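Local coordinates for DNA repair protein RAD7 (Saccharomyces cerevisiae, PDB 5ZB2) that takes part in global genome nucleotide excision repair, as a component of the complex that promotes removal of damage from nontranscribing DNA, at residues A[137-141]-A[142-146]; A[165-168]-A[169-172]; A[221-224]-A[225-228]. One frame throughout, in Å; residues are numbered along the deposited sequence.

Interaction 1 (A[137-141]-A[142-146]); sequences FLINE and DTWEK
The indole of Trp144 carries Ile139 on one face. The methyl CG2 of Ile139 sits 3.4 Å from the centroid of the five-membered ring, 15° off the ring normal, a CH-pi contact. Chi1 of Ile139 (-48°) sets CG1 beside the backbone N and CG2 anti to it, which brings CG2 over the indole. The two side chains cross at about a right angle. The same CG2 also meets Thr143 CG2 at 3.7 Å. At the ring edge, near its plane, lies the CA of Glu141. A water joins Trp144 NE1 to the carbonyl O of Ile139. Asn140 is the N-cap of the helix. Its OD1 accepts from two donors: Thr143 N at 2.8 Å, nearly straight on to the C=O, and Thr143 OG1 at 2.8 Å, from above the amide plane. The main-chain O of Asn140 takes Trp144 N at 3.1 Å. A second water accepts from Asn140 N and donates to Thr143 OG1, which is also hydrogen-bonded to His115 ND1. In this leucine-rich repeat fold, the turn leads from the loop after strand 130-134 into helix 141-150. Helix 115-124 meets Ile139, Thr143 and Trp144 through Leu118. Helix 168-178 meets Glu141 and Trp144 through Ser170.

Interaction 2 (A[165-168]-A[169-172]); sequences RFTD and KSLS
Phe166 lays its ring against Ser170 where the chain turns into helix 168-178. From CB, the CG stands anti to the backbone N (chi1 -168°), which carries the ring in against the first helical turn. CG is still 4.2 Å from Ser170 CB. CD1 and CE1 come closer, with CE1 to Ser170 CB at 3.7 Å. Ser170 CB lies over one face of the ring, offset toward the rim, and makes a CH-pi contact 21° off the normal. Further out, CZ and CE2 each come to 4.1 Å from the backbone N of Leu171, and CE2 lies 4.3 Å from Leu171 CB. Elsewhere the ring packs on Phe158 and Ile160 of strand 157-161, within the leucine-rich repeat fold, and meets the indole of Trp144 edge-to-face. Thr167 is the N-cap. Its OG1 accepts a weak bond from Ser170 N at 3.4 Å and another bond from Ser170 OG at 3.2 Å. Thr167 O takes Leu171 N at 3.0 Å, and Asp168 O takes Ser172 N at 2.9 Å. The carboxylate of Asp168 takes the backbone N atoms of Ser194 and Asn195 through OD1. The cap hydroxyl of Thr167 is shared between its own helix and Glu141 of the preceding one, and the negative charge of Glu141 is probably stabilised by the nearby N-terminus of helix 168-178.

Interaction 3 (A[221-224]-A[225-228]); sequences DVND and EIII
Asn223 OD1 receives the backbone N of Ile226 at 2.9 Å. The donor lies nearly in line with the side-chain C=O, at a C=O...N angle of 170°. The same N-H also makes a weak bond to Asn223 O. To bring OD1 to the N of Ile226, CG of Asn223 sits between its own backbone N and carbonyl carbon (chi1 56°), which folds the amide back over the first turn. Ile226 crosses the amide at about a right angle, and its CG1 packs tightly on Asn223 OD1, at 3.1 Å. Its CD1 extends on to the carbonyl O of Asp221, 3.4 Å away. This is an N-cap at the start of helix 224-234, in the leucine-rich repeat fold of the protein, where a loop leads from strand 210-214 to the outer helix. With an alanine in place of Asn223, the N-H of Ile226 would probably be left with just its weak bond to the backbone carbonyl, and the first turn would be held less firmly. Two main-chain bonds carry the helix on: Ile227 N to Asn223 O at 3.2 Å and Ile228 N to Asp224 O at 2.9 Å. CG1 of Val222 touches CD1 of Ile227 at 3.9 Å, and Ile227 also packs on Met253 of helix 251-261. Asp224 turns its carboxylate to Thr250, whose OG1 bonds to OD2.

How the interactions relate
All three interactions are helix N-caps along the leucine-rich repeat solenoid, in a chain that is the C-terminal part of RAD7. Interactions 1 and 2 are in contact, their centres about 9 Å apart. Glu141 OE2 probably bonds to Thr167 OG1 at 2.9 Å, and Arg165 NH1 probably bonds to Phe137 O at 2.8 Å. These two bonds join the loop and first turn of interaction 1 to the loop of interaction 2. Interaction 3 stands apart: its nearest atoms are about 7 Å from interaction 2 and about 15 Å from interaction 1. Ser194 bridges part of this gap, since it bonds to Asp168 and touches Asp221. The polyether ligands bind residues earlier in the chain, none of them in these segments.

Interaction 1 (A[137-141]-A[142-146])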
loop_
_atom_site.group_PDB
_atom_site.type_symbol
_atom_site.label_atom_id
_atom_site.label_comp_id
_atom_site.label_asym_id
_atom_site.label_seq_id
_atom_site.Cartn_x
_atom_site.Cartn_y
_atom_site.Cartn_z
ATOM N N PHE A 137 12.449 -10.586 -10.342
ATOM C CA PHE A 137 12.757 -10.182 -11.712
ATOM C C PHE A 137 12.318 -8.754 -12.030
ATOM O O PHE A 137 12.660 -8.253 -13.107
ATOM C CB PHE A 137 12.122 -11.156 -12.714
ATOM C CG PHE A 137 10.615 -11.116 -12.756
ATOM C CD1 PHE A 137 9.864 -11.919 -11.912
ATOM C CD2 PHE A 137 9.952 -10.303 -13.663
ATOM C CE1 PHE A 137 8.482 -11.898 -11.955
ATOM C CE2 PHE A 137 8.563 -10.279 -13.714
ATOM C CZ PHE A 137 7.831 -11.079 -12.859
ATOM N N LEU A 138 11.590 -8.080 -11.138
ATOM C CA LEU A 138 11.184 -6.704 -11.417
ATOM C C LEU A 138 12.309 -5.701 -11.161
ATOM O O LEU A 138 12.327 -4.629 -11.774
ATOM C CB LEU A 138 9.965 -6.324 -10.573
ATOM C CG LEU A 138 8.634 -7.032 -10.851
ATOM C CD1 LEU A 138 7.596 -6.649 -9.804
ATOM C CD2 LEU A 138 8.107 -6.705 -12.236
ATOM N N ILE A 139 13.253 -6.029 -10.280
ATOM C CA ILE A 139 14.244 -5.060 -9.820
ATOM C C ILE A 139 15.278 -4.830 -10.918
ATOM O O ILE A 139 15.938 -5.771 -11.375
ATOM C CB ILE A 139 14.922 -5.544 -8.529
ATOM C CG1 ILE A 139 13.891 -6.021 -7.492
ATOM C CG2 ILE A 139 15.804 -4.446 -7.950
ATOM C CD1 ILE A 139 12.952 -4.942 -6.975
ATOM N N ASN A 140 15.440 -3.575 -11.333
ATOM C CA ASN A 140 16.460 -3.227 -12.312
ATOM C C ASN A 140 17.758 -2.830 -11.610
ATOM O O ASN A 140 17.807 -2.632 -10.393
ATOM C CB ASN A 140 15.977 -2.103 -13.235
ATOM C CG ASN A 140 15.725 -0.798 -12.504
ATOM O OD1 ASN A 140 16.217 -0.577 -11.399
ATOM N ND2 ASN A 140 14.954 0.084 -13.129
ATOM N N GLU A 141 18.826 -2.712 -12.406
ATOM C CA GLU A 141 20.160 -2.533 -11.838
ATOM C C GLU A 141 20.236 -1.282 -10.977
ATOM O O GLU A 141 20.900 -1.277 -9.935
ATOM C CB GLU A 141 21.208 -2.484 -12.953
ATOM C CG GLU A 141 20.954 -1.446 -14.040
ATOM C CD GLU A 141 22.124 -1.325 -15.013
ATOM O OE1 GLU A 141 22.378 -0.210 -15.512
ATOM O OE2 GLU A 141 22.798 -2.345 -15.274
ATOM N N ASP A 142 19.553 -0.213 -11.388
ATOM C CA ASP A 142 19.617 1.032 -10.635
ATOM C C ASP A 142 18.938 0.904 -9.281
ATOM O O ASP A 142 19.383 1.521 -8.306
ATOM C CB ASP A 142 18.991 2.156 -11.455
ATOM C CG ASP A 142 19.742 2.411 -12.744
ATOM O OD1 ASP A 142 20.707 3.205 -12.722
ATOM O OD2 ASP A 142 19.377 1.806 -13.775
ATOM N N THR A 143 17.878 0.101 -9.188
ATOM C CA THR A 143 17.263 -0.140 -7.888
ATOM C C THR A 143 18.183 -0.961 -6.994
ATOM O O THR A 143 18.304 -0.676 -5.796
ATOM C CB THR A 143 15.917 -0.840 -8.059
ATOM O OG1 THR A 143 15.067 -0.033 -8.878
ATOM C CG2 THR A 143 15.248 -1.057 -6.709
ATOM N N TRP A 144 18.847 -1.975 -7.556
ATOM C CA TRP A 144 19.807 -2.749 -6.772
ATOM C C TRP A 144 20.837 -1.835 -6.123
ATOM O O TRP A 144 21.152 -1.980 -4.937
ATOM C CB TRP A 144 20.498 -3.796 -7.652
ATOM C CG TRP A 144 19.615 -4.952 -8.024
ATOM C CD1 TRP A 144 19.310 -5.380 -9.285
ATOM C CD2 TRP A 144 18.918 -5.824 -7.125
ATOM N NE1 TRP A 144 18.469 -6.466 -9.225
ATOM C CE2 TRP A 144 18.214 -6.757 -7.911
ATOM C CE3 TRP A 144 18.821 -5.904 -5.732
ATOM C CZ2 TRP A 144 17.425 -7.755 -7.352
ATOM C CZ3 TRP A 144 18.034 -6.901 -5.178
ATOM C CH2 TRP A 144 17.346 -7.811 -5.988
ATOM N N GLU A 145 21.368 -0.880 -6.889
ATOM C CA GLU A 145 22.349 0.052 -6.340
ATOM C C GLU A 145 21.786 0.798 -5.136
ATOM O O GLU A 145 22.435 0.882 -4.087
ATOM C CB GLU A 145 22.806 1.038 -7.416
ATOM C CG GLU A 145 23.838 2.041 -6.909
ATOM C CD GLU A 145 24.483 2.858 -8.016
ATOM O OE1 GLU A 145 24.043 2.755 -9.182
ATOM O OE2 GLU A 145 25.436 3.608 -7.715
ATOM N N LYS A 146 20.577 1.354 -5.269
ATOM C CA LYS A 146 19.981 2.083 -4.152
ATOM C C LYS A 146 19.823 1.186 -2.931
ATOM O O LYS A 146 20.058 1.620 -1.797
ATOM C CB LYS A 146 18.629 2.663 -4.557
ATOM C CG LYS A 146 18.710 3.783 -5.570
ATOM C CD LYS A 146 17.363 4.461 -5.747
ATOM C CE LYS A 146 17.396 5.487 -6.867
ATOM N NZ LYS A 146 17.611 4.854 -8.198
HETATM O O HOH W 1 16.158 -8.262 -10.573
HETATM O O HOH W 2 13.438 -1.594 -10.273
#

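Interaction 2 (A[165-168]-A[169-172])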
loop_
_atom_site.group_PDB
_atom_site.type_symbol
_atom_site.label_atom_id
_atom_site.label_comp_id
_atom_site.label_asym_id
_atom_site.label_seq_id
_atom_site.Cartn_x
_atom_site.Cartn_y
_atom_site.Cartn_z
ATOM N N ARG A 165 18.235 -9.310 -14.686
ATOM C CA ARG A 165 18.364 -7.878 -14.458
ATOM C C ARG A 165 19.323 -7.548 -13.322
ATOM O O ARG A 165 19.531 -6.367 -13.031
ATOM C CB ARG A 165 16.988 -7.262 -14.176
ATOM C CG ARG A 165 16.137 -7.081 -15.427
ATOM C CD ARG A 165 14.719 -6.633 -15.099
ATOM N NE ARG A 165 13.929 -6.415 -16.305
ATOM C CZ ARG A 165 12.598 -6.447 -16.353
ATOM N NH1 ARG A 165 11.888 -6.704 -15.263
ATOM N NH2 ARG A 165 11.973 -6.241 -17.504
ATOM N N PHE A 166 19.900 -8.555 -12.669
ATOM C CA PHE A 166 21.007 -8.352 -11.734
ATOM C C PHE A 166 22.298 -8.391 -12.549
ATOM O O PHE A 166 22.846 -9.460 -12.825
ATOM C CB PHE A 166 20.997 -9.408 -10.638
ATOM C CG PHE A 166 21.918 -9.100 -9.495
ATOM C CD1 PHE A 166 21.555 -8.174 -8.533
ATOM C CD2 PHE A 166 23.147 -9.733 -9.382
ATOM C CE1 PHE A 166 22.397 -7.881 -7.473
ATOM C CE2 PHE A 166 23.995 -9.446 -8.323
ATOM C CZ PHE A 166 23.621 -8.517 -7.369
ATOM N N THR A 167 22.782 -7.219 -12.935
ATOM C CA THR A 167 23.857 -7.103 -13.908
ATOM C C THR A 167 25.215 -7.029 -13.218
ATOM O O THR A 167 25.322 -6.963 -11.993
ATOM C CB THR A 167 23.645 -5.861 -14.771
ATOM O OG1 THR A 167 23.787 -4.691 -13.954
ATOM C CG2 THR A 167 22.248 -5.877 -15.393
ATOM N N ASP A 168 26.271 -7.037 -14.034
ATOM C CA ASP A 168 27.619 -6.841 -13.507
ATOM C C ASP A 168 27.718 -5.539 -12.722
ATOM O O ASP A 168 28.372 -5.483 -11.672
ATOM C CB ASP A 168 28.633 -6.866 -14.653
ATOM C CG ASP A 168 28.934 -8.275 -15.134
ATOM O OD1 ASP A 168 29.021 -9.191 -14.285
ATOM O OD2 ASP A 168 29.080 -8.472 -16.360
ATOM N N LYS A 169 27.062 -4.480 -13.205
ATOM C CA LYS A 169 27.039 -3.226 -12.459
ATOM C C LYS A 169 26.442 -3.426 -11.073
ATOM O O LYS A 169 26.949 -2.881 -10.085
ATOM C CB LYS A 169 26.251 -2.171 -13.234
ATOM C CG LYS A 169 26.382 -0.761 -12.678
ATOM C CD LYS A 169 25.554 0.234 -13.482
ATOM C CE LYS A 169 26.017 1.669 -13.257
ATOM N NZ LYS A 169 25.982 2.074 -11.824
ATOM N N SER A 170 25.363 -4.208 -10.979
ATOM C CA SER A 170 24.726 -4.449 -9.687
ATOM C C SER A 170 25.645 -5.225 -8.759
ATOM O O SER A 170 25.694 -4.956 -7.554
ATOM C CB SER A 170 23.413 -5.206 -9.886
ATOM O OG SER A 170 22.650 -4.626 -10.927
ATOM N N LEU A 171 26.365 -6.212 -9.299
ATOM C CA LEU A 171 27.346 -6.941 -8.503
ATOM C C LEU A 171 28.431 -6.009 -7.975
ATOM O O LEU A 171 28.832 -6.108 -6.808
ATOM C CB LEU A 171 27.963 -8.060 -9.343
ATOM C CG LEU A 171 29.072 -8.873 -8.674
ATOM C CD1 LEU A 171 28.535 -9.615 -7.460
ATOM C CD2 LEU A 171 29.693 -9.836 -9.664
ATOM N N SER A 172 28.929 -5.102 -8.822
ATOM C CA SER A 172 29.935 -4.145 -8.372
ATOM C C SER A 172 29.411 -3.288 -7.225
ATOM O O SER A 172 30.124 -3.051 -6.243
ATOM C CB SER A 172 30.382 -3.260 -9.535
ATOM O OG SER A 172 31.075 -4.015 -10.510
#

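Interaction 3 (A[221-224]-A[225-228])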
loop_
_atom_site.group_PDB
_atom_site.type_symbol
_atom_site.label_atom_id
_atom_site.label_comp_id
_atom_site.label_asym_id
_atom_site.label_seq_id
_atom_site.Cartn_x
_atom_site.Cartn_y
_atom_site.Cartn_z
ATOM N N ASP A 221 33.570 -17.955 -17.443
ATOM C CA ASP A 221 33.672 -16.849 -16.496
ATOM C C ASP A 221 33.879 -17.315 -15.057
ATOM O O ASP A 221 34.193 -16.485 -14.196
ATOM C CB ASP A 221 32.417 -15.973 -16.578
ATOM C CG ASP A 221 32.291 -15.250 -17.912
ATOM O OD1 ASP A 221 33.321 -15.057 -18.592
ATOM O OD2 ASP A 221 31.161 -14.869 -18.278
ATOM N N VAL A 222 33.702 -18.600 -14.776
ATOM C CA VAL A 222 34.014 -19.184 -13.470
ATOM C C VAL A 222 35.088 -20.236 -13.722
ATOM O O VAL A 222 34.787 -21.416 -13.917
ATOM C CB VAL A 222 32.781 -19.792 -12.795
ATOM C CG1 VAL A 222 33.165 -20.484 -11.484
ATOM C CG2 VAL A 222 31.718 -18.725 -12.553
ATOM N N ASN A 223 36.353 -19.819 -13.725
ATOM C CA ASN A 223 37.457 -20.695 -14.091
ATOM C C ASN A 223 38.300 -21.034 -12.868
ATOM O O ASN A 223 38.128 -20.469 -11.784
ATOM C CB ASN A 223 38.323 -20.053 -15.186
ATOM C CG ASN A 223 38.852 -18.687 -14.794
ATOM O OD1 ASN A 223 39.119 -18.417 -13.625
ATOM N ND2 ASN A 223 39.010 -17.818 -15.780
ATOM N N ASP A 224 39.220 -21.983 -13.063
ATOM C CA ASP A 224 40.071 -22.448 -11.973
ATOM C C ASP A 224 40.770 -21.288 -11.284
ATOM O O ASP A 224 40.795 -21.204 -10.052
ATOM C CB ASP A 224 41.104 -23.444 -12.505
ATOM C CG ASP A 224 40.475 -24.709 -13.035
ATOM O OD1 ASP A 224 39.587 -25.263 -12.354
ATOM O OD2 ASP A 224 40.872 -25.153 -14.132
ATOM N N GLU A 225 41.348 -20.378 -12.074
ATOM C CA GLU A 225 42.134 -19.288 -11.504
ATOM C C GLU A 225 41.315 -18.466 -10.516
ATOM O O GLU A 225 41.809 -18.100 -9.441
ATOM C CB GLU A 225 42.676 -18.398 -12.624
ATOM C CG GLU A 225 43.776 -17.444 -12.185
ATOM C CD GLU A 225 44.307 -16.590 -13.323
ATOM O OE1 GLU A 225 44.513 -15.377 -13.109
ATOM O OE2 GLU A 225 44.517 -17.132 -14.431
ATOM N N ILE A 226 40.060 -18.166 -10.858
ATOM C CA ILE A 226 39.227 -17.345 -9.982
ATOM C C ILE A 226 38.911 -18.089 -8.689
ATOM O O ILE A 226 38.960 -17.510 -7.598
ATOM C CB ILE A 226 37.944 -16.917 -10.720
ATOM C CG1 ILE A 226 38.295 -15.959 -11.863
ATOM C CG2 ILE A 226 36.953 -16.263 -9.756
ATOM C CD1 ILE A 226 37.141 -15.628 -12.782
ATOM N N ILE A 227 38.573 -19.377 -8.788
ATOM C CA ILE A 227 38.189 -20.126 -7.595
ATOM C C ILE A 227 39.393 -20.365 -6.694
ATOM O O ILE A 227 39.260 -20.377 -5.463
ATOM C CB ILE A 227 37.516 -21.451 -7.994
ATOM C CG1 ILE A 227 36.247 -21.179 -8.811
ATOM C CG2 ILE A 227 37.207 -22.300 -6.757
ATOM C CD1 ILE A 227 35.207 -20.305 -8.110
ATOM N N ILE A 228 40.577 -20.565 -7.276
ATOM C CA ILE A 228 41.781 -20.733 -6.465
ATOM C C ILE A 228 42.063 -19.461 -5.678
ATOM O O ILE A 228 42.258 -19.497 -4.459
ATOM C CB ILE A 228 42.974 -21.130 -7.350
ATOM C CG1 ILE A 228 42.752 -22.534 -7.916
ATOM C CG2 ILE A 228 44.287 -21.076 -6.555
ATOM C CD1 ILE A 228 43.686 -22.893 -9.050
#